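Local coordinates for aspartokinase (Synechocystis, PDB 3L76), which probably catalyses the ATP-dependent phosphorylation of aspartate to 4-phospho-L-aspartate and carries ACT domains that bind free lysine and threonine, at residues Ala258-Tyr266 with Leu412-Ser421; Ile303-Asp313 with Ile476-Ile484. All blocks are in the same frame, centred on the assembly; numbering follows the deposited sequence.

Contact 1 (Ala258-Tyr266 with Leu412-Ser421)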
loop_
_atom_site.group_PDB
_atom_site.type_symbol
_atom_site.label_atom_id
_atom_site.label_comp_id
_atom_site.label_asym_id
_atom_site.label_seq_id
_atom_site.Cartn_x
_atom_site.Cartn_y
_atom_site.Cartn_z
ATOM N N ALA A 258 -8.848 -17.928 -12.868
ATOM C CA ALA A 258 -9.107 -18.827 -11.755
ATOM C C ALA A 258 -9.884 -20.081 -12.175
ATOM O O ALA A 258 -10.529 -20.717 -11.347
ATOM C CB ALA A 258 -9.856 -18.089 -10.661
ATOM N N LYS A 259 -9.837 -20.429 -13.458
ATOM C CA LYS A 259 -10.566 -21.598 -13.954
ATOM C C LYS A 259 -9.927 -22.873 -13.415
ATOM O O LYS A 259 -8.719 -23.060 -13.532
ATOM C CB LYS A 259 -10.548 -21.630 -15.485
ATOM C CG LYS A 259 -11.844 -21.192 -16.156
ATOM C CD LYS A 259 -11.809 -21.497 -17.654
ATOM C CE LYS A 259 -10.396 -21.337 -18.212
ATOM N NZ LYS A 259 -10.342 -21.564 -19.687
ATOM N N ALA A 260 -10.727 -23.754 -12.822
ATOM C CA ALA A 260 -10.198 -25.037 -12.364
ATOM C C ALA A 260 -9.825 -25.881 -13.570
ATOM O O ALA A 260 -8.810 -26.554 -13.577
ATOM C CB ALA A 260 -11.209 -25.764 -11.517
ATOM N N VAL A 261 -10.643 -25.794 -14.608
ATOM C CA VAL A 261 -10.503 -26.646 -15.764
ATOM C C VAL A 261 -10.283 -25.836 -17.030
ATOM O O VAL A 261 -11.087 -24.990 -17.375
ATOM C CB VAL A 261 -11.759 -27.523 -15.923
ATOM C CG1 VAL A 261 -11.855 -28.107 -17.346
ATOM C CG2 VAL A 261 -11.779 -28.598 -14.842
ATOM N N ASP A 262 -9.183 -26.119 -17.713
ATOM C CA ASP A 262 -8.863 -25.502 -18.985
ATOM C C ASP A 262 -9.558 -26.133 -20.186
ATOM O O ASP A 262 -9.869 -25.438 -21.149
ATOM C CB ASP A 262 -7.373 -25.574 -19.230
ATOM C CG ASP A 262 -6.944 -24.700 -20.385
ATOM O OD1 ASP A 262 -7.350 -23.515 -20.443
ATOM O OD2 ASP A 262 -6.189 -25.196 -21.227
ATOM N N GLY A 263 -9.781 -27.447 -20.148
ATOM C CA GLY A 263 -10.325 -28.124 -21.307
ATOM C C GLY A 263 -10.974 -29.466 -21.075
ATOM O O GLY A 263 -10.753 -30.106 -20.061
ATOM N N VAL A 264 -11.801 -29.877 -22.031
ATOM C CA VAL A 264 -12.429 -31.194 -22.030
ATOM C C VAL A 264 -11.844 -31.993 -23.184
ATOM O O VAL A 264 -11.617 -31.442 -24.270
ATOM C CB VAL A 264 -13.980 -31.137 -22.248
ATOM C CG1 VAL A 264 -14.516 -32.524 -22.455
ATOM C CG2 VAL A 264 -14.688 -30.530 -21.076
ATOM N N GLU A 265 -11.618 -33.290 -22.966
ATOM C CA GLU A 265 -11.049 -34.147 -24.007
ATOM C C GLU A 265 -11.857 -35.416 -24.258
ATOM O O GLU A 265 -12.464 -35.955 -23.338
ATOM C CB GLU A 265 -9.610 -34.483 -23.668
ATOM C CG GLU A 265 -8.722 -33.271 -23.706
ATOM C CD GLU A 265 -7.366 -33.503 -23.091
ATOM O OE1 GLU A 265 -7.113 -34.618 -22.623
ATOM O OE2 GLU A 265 -6.547 -32.563 -23.063
ATOM N N TYR A 266 -11.870 -35.880 -25.510
ATOM C CA TYR A 266 -12.638 -37.059 -25.895
ATOM C C TYR A 266 -11.899 -37.849 -26.954
ATOM O O TYR A 266 -11.492 -37.283 -27.950
ATOM C CB TYR A 266 -14.027 -36.669 -26.407
ATOM C CG TYR A 266 -14.759 -37.751 -27.193
ATOM C CD1 TYR A 266 -15.012 -39.009 -26.651
ATOM C CD2 TYR A 266 -15.223 -37.495 -28.467
ATOM C CE1 TYR A 266 -15.705 -39.984 -27.374
ATOM C CE2 TYR A 266 -15.902 -38.450 -29.187
ATOM C CZ TYR A 266 -16.140 -39.687 -28.642
ATOM O OH TYR A 266 -16.814 -40.628 -29.382
ATOM N N LEU A 412 -19.967 -32.043 -19.647
ATOM C CA LEU A 412 -18.724 -31.561 -19.072
ATOM C C LEU A 412 -18.364 -30.201 -19.651
ATOM O O LEU A 412 -17.900 -29.304 -18.949
ATOM C CB LEU A 412 -17.596 -32.564 -19.317
ATOM C CG LEU A 412 -17.702 -33.865 -18.526
ATOM C CD1 LEU A 412 -16.640 -34.836 -18.978
ATOM C CD2 LEU A 412 -17.573 -33.588 -17.037
ATOM N N SER A 413 -18.590 -30.068 -20.945
ATOM C CA SER A 413 -18.347 -28.828 -21.658
ATOM C C SER A 413 -19.124 -27.671 -21.001
ATOM O O SER A 413 -18.551 -26.614 -20.712
ATOM C CB SER A 413 -18.724 -29.012 -23.137
ATOM O OG SER A 413 -18.492 -27.823 -23.864
ATOM N N ASN A 414 -20.411 -27.896 -20.740
ATOM C CA ASN A 414 -21.281 -26.929 -20.038
ATOM C C ASN A 414 -20.912 -26.672 -18.590
ATOM O O ASN A 414 -20.845 -25.535 -18.160
ATOM C CB ASN A 414 -22.738 -27.393 -20.045
ATOM C CG ASN A 414 -23.532 -26.829 -21.198
ATOM O OD1 ASN A 414 -22.981 -26.219 -22.114
ATOM N ND2 ASN A 414 -24.843 -27.030 -21.159
ATOM N N ALA A 415 -20.709 -27.731 -17.822
ATOM C CA ALA A 415 -20.456 -27.567 -16.398
ATOM C C ALA A 415 -19.162 -26.825 -16.104
ATOM O O ALA A 415 -19.076 -26.102 -15.131
ATOM C CB ALA A 415 -20.455 -28.902 -15.681
ATOM N N PHE A 416 -18.151 -27.007 -16.937
ATOM C CA PHE A 416 -16.878 -26.341 -16.702
ATOM C C PHE A 416 -16.650 -25.133 -17.627
ATOM O O PHE A 416 -15.575 -24.536 -17.618
ATOM C CB PHE A 416 -15.730 -27.332 -16.853
ATOM C CG PHE A 416 -15.676 -28.362 -15.778
ATOM C CD1 PHE A 416 -16.179 -29.649 -15.990
ATOM C CD2 PHE A 416 -15.111 -28.057 -14.556
ATOM C CE1 PHE A 416 -16.120 -30.599 -14.986
ATOM C CE2 PHE A 416 -15.055 -29.006 -13.542
ATOM C CZ PHE A 416 -15.557 -30.279 -13.757
ATOM N N GLY A 417 -17.650 -24.797 -18.434
ATOM C CA GLY A 417 -17.556 -23.670 -19.348
ATOM C C GLY A 417 -16.369 -23.662 -20.295
ATOM O O GLY A 417 -15.815 -22.602 -20.578
ATOM N N VAL A 418 -15.992 -24.830 -20.808
ATOM C CA VAL A 418 -14.893 -24.917 -21.773
ATOM C C VAL A 418 -15.315 -25.646 -23.064
ATOM O O VAL A 418 -16.383 -26.227 -23.136
ATOM C CB VAL A 418 -13.695 -25.605 -21.144
ATOM C CG1 VAL A 418 -13.438 -25.005 -19.778
ATOM C CG2 VAL A 418 -13.967 -27.088 -21.016
ATOM N N THR A 419 -14.501 -25.630 -24.102
ATOM C CA THR A 419 -14.927 -26.301 -25.328
ATOM C C THR A 419 -14.130 -27.586 -25.547
ATOM O O THR A 419 -12.983 -27.703 -25.081
ATOM C CB THR A 419 -14.814 -25.357 -26.532
ATOM O OG1 THR A 419 -16.100 -24.793 -26.803
ATOM C CG2 THR A 419 -14.339 -26.105 -27.772
ATOM N N LEU A 420 -14.733 -28.562 -26.225
ATOM C CA LEU A 420 -13.997 -29.784 -26.533
ATOM C C LEU A 420 -12.688 -29.420 -27.206
ATOM O O LEU A 420 -12.688 -28.736 -28.224
ATOM C CB LEU A 420 -14.784 -30.693 -27.473
ATOM C CG LEU A 420 -14.683 -32.198 -27.203
ATOM C CD1 LEU A 420 -15.272 -32.963 -28.374
ATOM C CD2 LEU A 420 -13.256 -32.657 -26.919
ATOM N N SER A 421 -11.576 -29.870 -26.636
ATOM C CA SER A 421 -10.281 -29.687 -27.272
ATOM C C SER A 421 -10.215 -30.538 -28.527
ATOM O O SER A 421 -10.962 -31.501 -28.663
ATOM C CB SER A 421 -9.134 -30.029 -26.322
ATOM O OG SER A 421 -9.135 -29.148 -25.210
HETATM O O HOH W 1 -13.515 -24.483 -15.801
HETATM O O HOH W 2 -7.454 -29.809 -23.187
HETATM O O HOH W 3 -10.388 -34.132 -27.273
#

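Contact 2 (Ile303-Asp313 with Ile476-Ile484). With THR (threonine), chain C; THR (threonine), chain D; SO4 (sulfate ion), chain G.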
loop_
_atom_site.group_PDB
_atom_site.type_symbol
_atom_site.label_atom_id
_atom_site.label_comp_id
_atom_site.label_asym_id
_atom_site.label_seq_id
_atom_site.Cartn_x
_atom_site.Cartn_y
_atom_site.Cartn_z
ATOM N N ILE A 303 -4.041 -48.779 -16.126
ATOM C CA ILE A 303 -4.734 -48.635 -14.855
ATOM C C ILE A 303 -4.589 -49.886 -13.977
ATOM O O ILE A 303 -4.947 -51.000 -14.365
ATOM C CB ILE A 303 -6.230 -48.308 -15.080
ATOM C CG1 ILE A 303 -6.378 -47.137 -16.059
ATOM C CG2 ILE A 303 -6.945 -48.033 -13.754
ATOM C CD1 ILE A 303 -7.814 -46.691 -16.276
ATOM N N GLN A 304 -4.029 -49.703 -12.797
ATOM C CA GLN A 304 -3.989 -50.774 -11.825
ATOM C C GLN A 304 -4.346 -50.251 -10.446
ATOM O O GLN A 304 -3.563 -49.530 -9.821
ATOM C CB GLN A 304 -2.617 -51.427 -11.801
ATOM C CG GLN A 304 -2.519 -52.576 -10.794
ATOM C CD GLN A 304 -1.109 -53.105 -10.673
ATOM O OE1 GLN A 304 -0.504 -53.578 -11.658
ATOM N NE2 GLN A 304 -0.563 -53.017 -9.470
ATOM N N SER A 305 -5.532 -50.617 -9.973
ATOM C CA SER A 305 -6.001 -50.175 -8.662
ATOM C C SER A 305 -5.428 -51.065 -7.558
ATOM O O SER A 305 -4.409 -51.732 -7.751
ATOM C CB SER A 305 -7.532 -50.118 -8.619
ATOM O OG SER A 305 -8.013 -49.704 -7.348
ATOM N N ILE A 306 -6.076 -51.052 -6.401
ATOM C CA ILE A 306 -5.591 -51.784 -5.240
ATOM C C ILE A 306 -5.695 -53.311 -5.413
ATOM O O ILE A 306 -6.591 -53.811 -6.108
ATOM C CB ILE A 306 -6.325 -51.320 -3.959
ATOM C CG1 ILE A 306 -5.627 -51.879 -2.722
ATOM C CG2 ILE A 306 -7.791 -51.715 -3.988
ATOM C CD1 ILE A 306 -6.225 -51.435 -1.438
ATOM N N HIS A 307 -4.773 -54.037 -4.787
ATOM C CA HIS A 307 -4.760 -55.503 -4.843
ATOM C C HIS A 307 -6.065 -56.100 -4.326
ATOM O O HIS A 307 -6.798 -55.479 -3.552
ATOM C CB HIS A 307 -3.605 -56.055 -4.014
ATOM C CG HIS A 307 -3.799 -55.864 -2.545
ATOM N ND1 HIS A 307 -4.326 -56.841 -1.732
ATOM C CD2 HIS A 307 -3.588 -54.787 -1.754
ATOM C CE1 HIS A 307 -4.402 -56.383 -0.495
ATOM N NE2 HIS A 307 -3.972 -55.137 -0.484
ATOM N N ASP A 308 -6.365 -57.300 -4.793
ATOM C CA ASP A 308 -7.466 -58.080 -4.270
ATOM C C ASP A 308 -6.867 -59.405 -3.784
ATOM O O ASP A 308 -6.445 -60.234 -4.598
ATOM C CB ASP A 308 -8.537 -58.295 -5.343
ATOM C CG ASP A 308 -9.681 -59.188 -4.867
ATOM O OD1 ASP A 308 -9.580 -59.784 -3.768
ATOM O OD2 ASP A 308 -10.687 -59.296 -5.597
ATOM N N GLY A 309 -6.813 -59.577 -2.462
ATOM C CA GLY A 309 -6.092 -60.680 -1.851
ATOM C C GLY A 309 -4.631 -60.653 -2.264
ATOM O O GLY A 309 -3.977 -59.611 -2.196
ATOM N N ASN A 310 -4.119 -61.789 -2.720
ATOM C CA ASN A 310 -2.713 -61.856 -3.097
ATOM C C ASN A 310 -2.485 -61.633 -4.590
ATOM O O ASN A 310 -1.476 -62.046 -5.160
ATOM C CB ASN A 310 -2.119 -63.183 -2.639
ATOM C CG ASN A 310 -2.376 -63.440 -1.174
ATOM O OD1 ASN A 310 -1.861 -62.717 -0.324
ATOM N ND2 ASN A 310 -3.204 -64.457 -0.868
ATOM N N SER A 311 -3.427 -60.962 -5.230
ATOM C CA SER A 311 -3.280 -60.714 -6.654
ATOM C C SER A 311 -3.845 -59.352 -7.088
ATOM O O SER A 311 -4.373 -58.601 -6.277
ATOM C CB SER A 311 -3.907 -61.868 -7.441
ATOM O OG SER A 311 -5.235 -62.089 -7.030
ATOM N N ASN A 312 -3.710 -59.026 -8.365
ATOM C CA ASN A 312 -4.276 -57.780 -8.881
ATOM C C ASN A 312 -4.709 -57.925 -10.334
ATOM O O ASN A 312 -4.407 -58.927 -10.966
ATOM C CB ASN A 312 -3.261 -56.639 -8.760
ATOM C CG ASN A 312 -3.918 -55.288 -8.562
ATOM O OD1 ASN A 312 -5.074 -55.085 -8.918
ATOM N ND2 ASN A 312 -3.178 -54.357 -7.984
ATOM N N ASP A 313 -5.415 -56.923 -10.860
ATOM C CA ASP A 313 -5.684 -56.854 -12.297
ATOM C C ASP A 313 -4.769 -55.802 -12.942
ATOM O O ASP A 313 -4.267 -54.891 -12.278
ATOM C CB ASP A 313 -7.137 -56.519 -12.565
ATOM C CG ASP A 313 -8.105 -57.409 -11.810
ATOM O OD1 ASP A 313 -7.857 -58.631 -11.662
ATOM O OD2 ASP A 313 -9.142 -56.871 -11.375
ATOM N N ILE A 476 -6.823 -40.737 -8.041
ATOM C CA ILE A 476 -7.971 -41.629 -8.016
ATOM C C ILE A 476 -7.782 -42.702 -9.077
ATOM O O ILE A 476 -7.543 -42.390 -10.246
ATOM C CB ILE A 476 -9.274 -40.904 -8.304
ATOM C CG1 ILE A 476 -9.376 -39.641 -7.453
ATOM C CG2 ILE A 476 -10.472 -41.854 -8.082
ATOM C CD1 ILE A 476 -10.588 -38.808 -7.748
ATOM N N ILE A 477 -7.871 -43.960 -8.655
ATOM C CA ILE A 477 -7.719 -45.093 -9.560
ATOM C C ILE A 477 -8.864 -46.078 -9.402
ATOM O O ILE A 477 -9.213 -46.497 -8.298
ATOM C CB ILE A 477 -6.421 -45.830 -9.312
ATOM C CG1 ILE A 477 -5.266 -44.830 -9.161
ATOM C CG2 ILE A 477 -6.162 -46.785 -10.433
ATOM C CD1 ILE A 477 -3.908 -45.485 -8.897
ATOM N N GLN A 478 -9.466 -46.428 -10.523
ATOM C CA GLN A 478 -10.582 -47.351 -10.521
ATOM C C GLN A 478 -10.469 -48.220 -11.763
ATOM O O GLN A 478 -10.304 -47.710 -12.875
ATOM C CB GLN A 478 -11.915 -46.594 -10.476
ATOM C CG GLN A 478 -13.137 -47.482 -10.609
ATOM C CD GLN A 478 -14.417 -46.682 -10.691
ATOM O OE1 GLN A 478 -14.736 -45.907 -9.793
ATOM N NE2 GLN A 478 -15.167 -46.875 -11.772
ATOM N N SER A 479 -10.526 -49.536 -11.574
ATOM C CA SER A 479 -10.290 -50.456 -12.682
ATOM C C SER A 479 -11.451 -51.426 -12.909
ATOM O O SER A 479 -12.548 -51.018 -13.293
ATOM C CB SER A 479 -8.965 -51.193 -12.493
ATOM O OG SER A 479 -8.590 -51.850 -13.683
ATOM N N GLN A 480 -11.225 -52.708 -12.661
ATOM C CA GLN A 480 -12.231 -53.711 -13.024
ATOM C C GLN A 480 -13.379 -53.847 -12.024
ATOM O O GLN A 480 -13.322 -53.343 -10.899
ATOM C CB GLN A 480 -11.558 -55.066 -13.259
ATOM C CG GLN A 480 -10.467 -55.017 -14.357
ATOM C CD GLN A 480 -10.970 -54.284 -15.592
ATOM O OE1 GLN A 480 -11.770 -54.813 -16.363
ATOM N NE2 GLN A 480 -10.514 -53.054 -15.775
ATOM N N ARG A 481 -14.436 -54.524 -12.446
ATOM C CA ARG A 481 -15.428 -55.016 -11.496
ATOM C C ARG A 481 -14.809 -56.052 -10.548
ATOM O O ARG A 481 -13.966 -56.860 -10.948
ATOM C CB ARG A 481 -16.620 -55.610 -12.219
ATOM C CG ARG A 481 -17.440 -54.549 -12.913
ATOM C CD ARG A 481 -18.681 -55.107 -13.565
ATOM N NE ARG A 481 -19.704 -54.080 -13.734
ATOM C CZ ARG A 481 -20.904 -54.296 -14.264
ATOM N NH1 ARG A 481 -21.242 -55.511 -14.681
ATOM N NH2 ARG A 481 -21.774 -53.297 -14.374
ATOM N N CYS A 482 -15.207 -55.986 -9.285
ATOM C CA CYS A 482 -14.769 -56.941 -8.263
ATOM C C CYS A 482 -15.227 -58.367 -8.604
ATOM O O CYS A 482 -16.371 -58.575 -9.025
ATOM C CB CYS A 482 -15.381 -56.570 -6.909
ATOM S SG CYS A 482 -15.083 -54.919 -6.376
ATOM N N ARG A 483 -14.357 -59.356 -8.416
ATOM C CA ARG A 483 -14.824 -60.746 -8.532
ATOM C C ARG A 483 -15.668 -61.162 -7.309
ATOM O O ARG A 483 -15.172 -61.265 -6.177
ATOM C CB ARG A 483 -13.660 -61.712 -8.735
ATOM C CG ARG A 483 -12.542 -61.141 -9.561
ATOM C CD ARG A 483 -11.415 -62.130 -9.684
ATOM N NE ARG A 483 -10.639 -62.305 -8.453
ATOM C CZ ARG A 483 -9.566 -61.578 -8.137
ATOM N NH1 ARG A 483 -9.161 -60.596 -8.947
ATOM N NH2 ARG A 483 -8.895 -61.827 -7.008
ATOM N N ILE A 484 -16.953 -61.408 -7.570
ATOM C CA ILE A 484 -17.926 -61.815 -6.548
ATOM C C ILE A 484 -18.942 -62.815 -7.135
ATOM O O ILE A 484 -19.343 -62.687 -8.294
ATOM C CB ILE A 484 -18.685 -60.597 -5.912
ATOM C CG1 ILE A 484 -19.663 -59.955 -6.901
ATOM C CG2 ILE A 484 -17.716 -59.552 -5.380
ATOM C CD1 ILE A 484 -20.639 -59.004 -6.238
HETATM N N THR C . 2.719 -56.062 -8.287
HETATM C CA THR C . 2.972 -56.453 -9.680
HETATM C C THR C . 4.330 -55.962 -10.173
HETATM O O THR C . 5.049 -55.261 -9.439
HETATM C CB THR C . 1.857 -55.971 -10.628
HETATM O OG1 THR C . 1.789 -54.535 -10.614
HETATM C CG2 THR C . 0.517 -56.531 -10.171
HETATM O OXT THR C . 4.732 -56.290 -11.296
HETATM N N THR D . -19.587 -46.714 -11.531
HETATM C CA THR D . -19.596 -45.840 -10.360
HETATM C C THR D . -20.010 -44.437 -10.771
HETATM O O THR D . -20.116 -44.141 -11.975
HETATM C CB THR D . -18.226 -45.765 -9.673
HETATM O OG1 THR D . -17.257 -45.245 -10.598
HETATM C CG2 THR D . -17.792 -47.154 -9.165
HETATM O OXT THR D . -20.247 -43.595 -9.894
HETATM S S SO4 G . -6.333 -64.528 -4.856
HETATM O O1 SO4 G . -7.174 -63.398 -4.602
HETATM O O2 SO4 G . -5.507 -64.510 -6.043
HETATM O O3 SO4 G . -5.430 -64.567 -3.727
HETATM O O4 SO4 G . -7.201 -65.646 -5.065
HETATM O O HOH W 4 -10.570 -50.513 -8.784
HETATM O O HOH W 5 -11.241 -57.131 -9.520
HETATM O O HOH W 6 -9.211 -54.108 -10.934
HETATM O O HOH W 7 -10.228 -59.885 -11.293
#

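Contact 1 (Ala258-Tyr266 with Leu412-Ser421)
Val261 sets CG1 trans to its own nitrogen (chi1 162°), and Phe416 CG stands anti to its carbonyl carbon, beside the backbone N (chi1 -69°). The valine then stands roughly perpendicular to the phenylalanine side chain. Val261 CG2 lies obliquely against the ring, 3.4 Å from Phe416 CD2, while Val261 CG1 reaches Phe416 CB. Val264 makes a second apolar centre. Its CG2 packs 3.5 Å from Val418 CG2 and meets Leu412 CB at 4.0 Å. It bridges the last helical turn and the loop that follows. That turn ends in a Schellman motif with Gly417 at positive phi, and Ser413 OG donates to Val418 O at 2.7 Å. The backbones share one direct hydrogen bond, from Ser421 N to Val264 O (2.8 Å, nearly straight at 171°). One water donates to both Val261 O and Phe416 O. Another joins Glu265 OE2 to Ser421 OG, and a third links Tyr266 N with Ser421 O. Glu265 OE1 forms a salt bridge with Lys395. With an alanine at Phe416, the Val261 methyls would probably face a gap and Lys374 would lose its cation-pi partner. The C-terminal end of ACT-domain helix 405-415 and its loop thus pack on strand 263-267, which pairs antiparallel with strand 348-361; Asp262 and Gly263 form a classic beta bulge opposite Ala361. Leu412 packs on Ile358 of that strand and on Met375 and Thr378 of helix 371-381.

Contact 2 (Ile303-Asp313 with Ile476-Ile484)
Arg483 reaches across to Asp308 and Asp313, and it has more surface buried here than any other residue. Its chain bends at chi3 (-73°), which brings the guanidinium flat against the Asp308 carboxylate. The two planes are stacked, 12° apart. Asp308 OD2 sits over the face, 3.4 Å from Arg483 NH2. This salt bridge rests on charge alone, since no N-H points at the oxygen. Asp313 OD1 approaches the guanidinium edge instead, 3.6 Å from Arg483 NH1, with its carboxylate turned steeply to the guanidinium. A water in the guanidinium plane accepts from Arg483 NH1 at 2.7 Å and donates to Asp313 OD1, which also takes the backbone N of Arg277. Asp313 OD2 receives two more waters, which lead to Gln480 N and Arg481 O. A sulfate, probably from the crystallisation liquor, is hydrogen-bonded by Asn310 N, Ser311 OG and Arg277 NH2; Arg483 NH2 lies 3.3 Å from sulfate O1. Ile477 carries the apolar end. Its CG2 meets Ile303 CG2 at 3.6 Å, the two isoleucines lying alongside one another and running opposite ways. Gln304 and Gln478 point away from this seam, and each hydrogen-bonds the hydroxyl of a bound threonine. The contact thus joins two ACT domains: its polar half rests on two salt bridges and on waters from Asp313 to Gln480, Arg481 and Arg483, its apolar half on Ile303 and Ile477.

In the fold
The two contacts lie about 30 Å apart between centres and do not touch. Contact 1 is partly buried and nearer the centre of the chain. Contact 2 is farther out, yet most of its touching residues are buried. Their segments lie on different secondary-structure elements. They alternate along the chain, and strand 348-361, which pairs with strand 263-267 of contact 1, also pairs with strand 271-279, the partner of strand 311-318 in contact 2. Contact 1 sets a helix end and its loop against an edge of sheet through valines and a phenylalanine. Contact 2 sets two ACT domains side by side, relies more on charge, and holds a residue of each threonine pocket.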